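BAG family molecular chaperone regulator 3 (PDB 4HWF) probably acts as a co-chaperone in programmed cell death and stress responses, its BAG domain binding the ATPase domain of HSP70/HSC70 chaperones. Local coordinates at residues Met68-Gln71 / Arg72-Tyr76; Ser11-Val14 / Asp15-Ala18. One frame throughout, in Å; residues are numbered along the deposited sequence.

Interaction 1 (Met68-Gln71 / Arg72-Tyr76); sequences MQVQ and RVQKY
R72 folds back along its own helix to meet Q69 and M68, one turn earlier on helix 62-86, the last of the three helices of the BAG-domain bundle. Its CG sits between the backbone N and the carbonyl carbon (chi1 73°), and a second bend at chi3 swings the guanidinium over the preceding turn instead of out into solvent. There NH1 of R72 donates to OE1 of Q69 at 2.9 Å. The bond lies in the plane of the Q69 carbonyl, whereas OE1 sits 17° out of the guanidinium plane; the amide and guanidinium planes are 62° apart. One face of the guanidinium rests over the carbonyl O of M68, 3.9 Å from the plane, while NH2 of R72 reaches the methyl CE of M68 at 3.7 Å.

NH1 also forms a salt bridge with D54 of helix 36-57, and both M68 and R72 touch that helix, so this patch faces the middle helix of the bundle. With an alanine here in place of the arginine, D54 is likely to lose its charged mate and the Q69 amide to be freer to turn.

Q69 serves two neighbours: past its bond to R72, its NE2 lies against CG2 of V73 at 3.6 Å. That same V73 methyl stands 3.2 Å from the backbone O of Q69, which accepts the helical bond from V73 N. Farther round the helix, Q74 curls back toward V70, bent at chi2, and its NE2 gives a side-chain hydrogen bond to the carbonyl O of V70 at 2.9 Å, with that oxygen in the Q74 amide plane.

Interaction 2 (Ser11-Val14 / Asp15-Ala18); sequences SFEV and DRLA
E13 and R16 form a salt bridge one turn apart on helix 3-29, the first helix of the three-helix BAG bundle. NH1 of R16 donates to OE1 of E13 at 2.8 Å, meeting the syn lone pair; the oxygen lies near the guanidinium plane, at its edge. The bond is bent (138° at the hydrogen), and OE2 of E13 is also close, 3.0 Å from NH1 of R16. A single guanidinium nitrogen thus lies near both oxygens, and with the planes 65° apart this is not the coplanar pairing of two nitrogens with two oxygens.

The packed side gathers F12, E13, R16 and L17. The aliphatic stem of R16 crosses F12 obliquely, R16 CD approaching F12 CE2 at 3.5 Å, and CG lies over one ring face. CG of E13 lies anti to the backbone N (chi1 -179°), and the turn at chi2 carries E13 OE2 to within 3.8 Å of L17 CG. L17 is buried and packs on L42 and L46 of helix 36-57, while E13 and V14 touch Q49 of that helix.

The loose, exposed side is at S11 and D15, whose side chains come no nearer than 4.3 Å, from S11 OG to D15 OD1. A water donates weakly to D15 OD2. D15 OD1 stands 3.3 Å from S11 O, two acceptors with no bond between them, and D15 N supplies the helical bond to that carbonyl.

R16 is thus amphipathic in use: its methylenes lie against an aromatic ring and its charge is probably partly offset by E13, which probably lets the carboxylate lie beside a buried leucine at lower cost.

How the interactions relate
From the N terminus the chain first passes through interaction 2, at residues 11-18 of helix 3-29, then runs along helix 36-57 and reaches interaction 1, at residues 68-76 of helix 62-86. The two are in series and neither nest nor cross. Each closes just a single helical turn, and no loop of the fold is spanned by either. The centres of interactions 1 and 2 are about 21 Å apart, on opposite sides of the chain's centre. The nearest atoms of interactions 1 and 2 stay about 11 Å apart. What relates them is helix 36-57: interaction 2 packs on its L42, L46 and Q49, interaction 1 on its L50, D54 and I57, so the middle helix receives one outer helix at each site.

Interaction 1 (Met68-Gln71 / Arg72-Tyr76)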
loop_
_atom_site.group_PDB
_atom_site.type_symbol
_atom_site.label_atom_id
_atom_site.label_comp_id
_atom_site.label_asym_id
_atom_site.label_seq_id
_atom_site.Cartn_x
_atom_site.Cartn_y
_atom_site.Cartn_z
ATOM N N MET A 68 12.335 -6.894 -3.971
ATOM C CA MET A 68 10.940 -6.904 -4.413
ATOM C C MET A 68 10.306 -5.514 -4.260
ATOM O O MET A 68 9.592 -5.051 -5.150
ATOM C CB MET A 68 10.126 -7.962 -3.641
ATOM C CG MET A 68 10.445 -9.425 -4.009
ATOM S SD MET A 68 10.012 -10.649 -2.705
ATOM C CE MET A 68 8.785 -9.731 -1.947
ATOM N N GLN A 69 10.553 -4.860 -3.126
ATOM C CA GLN A 69 9.991 -3.530 -2.872
ATOM C C GLN A 69 10.533 -2.464 -3.832
ATOM O O GLN A 69 9.771 -1.652 -4.355
ATOM C CB GLN A 69 10.212 -3.097 -1.423
ATOM C CG GLN A 69 9.787 -1.672 -1.107
ATOM C CD GLN A 69 8.270 -1.460 -1.183
ATOM O OE1 GLN A 69 7.517 -2.371 -1.532
ATOM N NE2 GLN A 69 7.828 -0.252 -0.857
ATOM N N VAL A 70 11.842 -2.454 -4.054
ATOM C CA VAL A 70 12.431 -1.502 -5.004
ATOM C C VAL A 70 11.852 -1.728 -6.402
ATOM O O VAL A 70 11.534 -0.781 -7.103
ATOM C CB VAL A 70 13.977 -1.598 -5.049
ATOM C CG1 VAL A 70 14.542 -0.780 -6.218
ATOM C CG2 VAL A 70 14.573 -1.132 -3.735
ATOM N N GLN A 71 11.682 -2.992 -6.783
ATOM C CA GLN A 71 11.144 -3.358 -8.094
ATOM C C GLN A 71 9.701 -2.882 -8.309
ATOM O O GLN A 71 9.378 -2.307 -9.354
ATOM C CB GLN A 71 11.212 -4.881 -8.281
ATOM C CG GLN A 71 11.040 -5.379 -9.724
ATOM C CD GLN A 71 9.610 -5.284 -10.250
ATOM O OE1 GLN A 71 8.636 -5.589 -9.542
ATOM N NE2 GLN A 71 9.476 -4.859 -11.510
ATOM N N ARG A 72 8.830 -3.123 -7.330
ATOM C CA ARG A 72 7.410 -2.834 -7.518
ATOM C C ARG A 72 7.115 -1.340 -7.511
ATOM O O ARG A 72 6.127 -0.894 -8.083
ATOM C CB ARG A 72 6.550 -3.559 -6.480
ATOM C CG ARG A 72 6.629 -2.982 -5.082
ATOM C CD ARG A 72 5.658 -3.704 -4.138
ATOM N NE ARG A 72 5.851 -5.156 -4.094
ATOM C CZ ARG A 72 6.355 -5.818 -3.051
ATOM N NH1 ARG A 72 6.725 -5.158 -1.955
ATOM N NH2 ARG A 72 6.480 -7.144 -3.098
ATOM N N VAL A 73 7.979 -0.565 -6.872
ATOM C CA VAL A 73 7.768 0.871 -6.757
ATOM C C VAL A 73 8.032 1.606 -8.081
ATOM O O VAL A 73 7.500 2.691 -8.321
ATOM C CB VAL A 73 8.631 1.445 -5.613
ATOM C CG1 VAL A 73 8.772 2.936 -5.713
ATOM C CG2 VAL A 73 8.022 1.065 -4.254
ATOM N N GLN A 74 8.839 0.993 -8.942
ATOM C CA GLN A 74 9.327 1.651 -10.156
ATOM C C GLN A 74 8.205 2.075 -11.106
ATOM O O GLN A 74 8.219 3.179 -11.618
ATOM C CB GLN A 74 10.339 0.756 -10.881
ATOM C CG GLN A 74 11.598 0.486 -10.065
ATOM C CD GLN A 74 12.194 1.753 -9.463
ATOM O OE1 GLN A 74 12.283 2.791 -10.126
ATOM N NE2 GLN A 74 12.601 1.673 -8.193
ATOM N N LYS A 75 7.251 1.179 -11.332
ATOM C CA LYS A 75 6.062 1.470 -12.129
ATOM C C LYS A 75 5.422 2.829 -11.806
ATOM O O LYS A 75 5.050 3.573 -12.716
ATOM C CB LYS A 75 5.028 0.351 -11.938
ATOM C CG LYS A 75 3.653 0.692 -12.446
ATOM C CD LYS A 75 2.590 -0.250 -11.900
ATOM C CE LYS A 75 2.639 -1.604 -12.579
ATOM N NZ LYS A 75 1.365 -2.349 -12.379
ATOM N N TYR A 76 5.291 3.145 -10.516
ATOM C CA TYR A 76 4.650 4.390 -10.077
ATOM C C TYR A 76 5.582 5.581 -10.145
ATOM O O TYR A 76 5.177 6.677 -10.538
ATOM C CB TYR A 76 4.100 4.261 -8.651
ATOM C CG TYR A 76 3.128 3.130 -8.519
ATOM C CD1 TYR A 76 1.765 3.342 -8.666
ATOM C CD2 TYR A 76 3.578 1.836 -8.282
ATOM C CE1 TYR A 76 0.870 2.299 -8.563
ATOM C CE2 TYR A 76 2.686 0.781 -8.183
ATOM C CZ TYR A 76 1.334 1.021 -8.323
ATOM O OH TYR A 76 0.443 -0.026 -8.220
#

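Interaction 2 (Ser11-Val14 / Asp15-Ala18)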
loop_
_atom_site.group_PDB
_atom_site.type_symbol
_atom_site.label_atom_id
_atom_site.label_comp_id
_atom_site.label_asym_id
_atom_site.label_seq_id
_atom_site.Cartn_x
_atom_site.Cartn_y
_atom_site.Cartn_z
ATOM N N SER A 11 -4.907 -10.861 2.379
ATOM C CA SER A 11 -5.842 -10.472 1.333
ATOM C C SER A 11 -7.123 -9.900 1.954
ATOM O O SER A 11 -7.572 -8.825 1.592
ATOM C CB SER A 11 -6.170 -11.685 0.458
ATOM O OG SER A 11 -6.975 -11.309 -0.639
ATOM N N PHE A 12 -7.688 -10.623 2.909
ATOM C CA PHE A 12 -8.872 -10.149 3.621
ATOM C C PHE A 12 -8.628 -8.797 4.281
ATOM O O PHE A 12 -9.428 -7.872 4.143
ATOM C CB PHE A 12 -9.298 -11.166 4.678
ATOM C CG PHE A 12 -10.199 -10.593 5.746
ATOM C CD1 PHE A 12 -11.581 -10.726 5.653
ATOM C CD2 PHE A 12 -9.664 -9.922 6.846
ATOM C CE1 PHE A 12 -12.418 -10.199 6.637
ATOM C CE2 PHE A 12 -10.491 -9.391 7.830
ATOM C CZ PHE A 12 -11.873 -9.531 7.723
ATOM N N GLU A 13 -7.519 -8.682 5.003
ATOM C CA GLU A 13 -7.229 -7.450 5.734
ATOM C C GLU A 13 -7.000 -6.270 4.795
ATOM O O GLU A 13 -7.427 -5.150 5.072
ATOM C CB GLU A 13 -6.025 -7.645 6.662
ATOM C CG GLU A 13 -5.670 -6.415 7.492
ATOM C CD GLU A 13 -6.823 -5.917 8.366
ATOM O OE1 GLU A 13 -7.691 -6.740 8.748
ATOM O OE2 GLU A 13 -6.856 -4.702 8.665
ATOM N N VAL A 14 -6.326 -6.511 3.679
ATOM C CA VAL A 14 -6.092 -5.434 2.735
ATOM C C VAL A 14 -7.409 -4.979 2.095
ATOM O O VAL A 14 -7.606 -3.786 1.871
ATOM C CB VAL A 14 -5.032 -5.816 1.684
ATOM C CG1 VAL A 14 -4.953 -4.767 0.585
ATOM C CG2 VAL A 14 -3.667 -5.989 2.359
ATOM N N ASP A 15 -8.313 -5.925 1.827
ATOM C CA ASP A 15 -9.657 -5.581 1.340
ATOM C C ASP A 15 -10.340 -4.616 2.305
ATOM O O ASP A 15 -10.918 -3.614 1.892
ATOM C CB ASP A 15 -10.527 -6.832 1.179
ATOM C CG ASP A 15 -10.211 -7.612 -0.087
ATOM O OD1 ASP A 15 -10.448 -8.842 -0.102
ATOM O OD2 ASP A 15 -9.734 -6.999 -1.068
ATOM N N ARG A 16 -10.260 -4.925 3.596
ATOM C CA ARG A 16 -10.813 -4.061 4.636
ATOM C C ARG A 16 -10.216 -2.666 4.621
ATOM O O ARG A 16 -10.939 -1.672 4.720
ATOM C CB ARG A 16 -10.556 -4.654 6.015
ATOM C CG ARG A 16 -11.520 -5.717 6.439
ATOM C CD ARG A 16 -11.328 -5.993 7.923
ATOM N NE ARG A 16 -11.562 -4.794 8.726
ATOM C CZ ARG A 16 -10.725 -4.333 9.653
ATOM N NH1 ARG A 16 -9.584 -4.968 9.896
ATOM N NH2 ARG A 16 -11.028 -3.238 10.343
ATOM N N LEU A 17 -8.888 -2.585 4.544
ATOM C CA LEU A 17 -8.226 -1.285 4.538
ATOM C C LEU A 17 -8.564 -0.485 3.286
ATOM O O LEU A 17 -8.719 0.731 3.343
ATOM C CB LEU A 17 -6.706 -1.457 4.667
ATOM C CG LEU A 17 -6.261 -2.095 5.984
ATOM C CD1 LEU A 17 -4.770 -2.447 5.911
ATOM C CD2 LEU A 17 -6.561 -1.148 7.154
ATOM N N ALA A 18 -8.658 -1.168 2.151
ATOM C CA ALA A 18 -9.039 -0.515 0.897
ATOM C C ALA A 18 -10.444 0.066 1.024
ATOM O O ALA A 18 -10.722 1.143 0.519
ATOM C CB ALA A 18 -8.988 -1.511 -0.267
HETATM O O HOH W 1 -7.167 -8.122 -0.705
#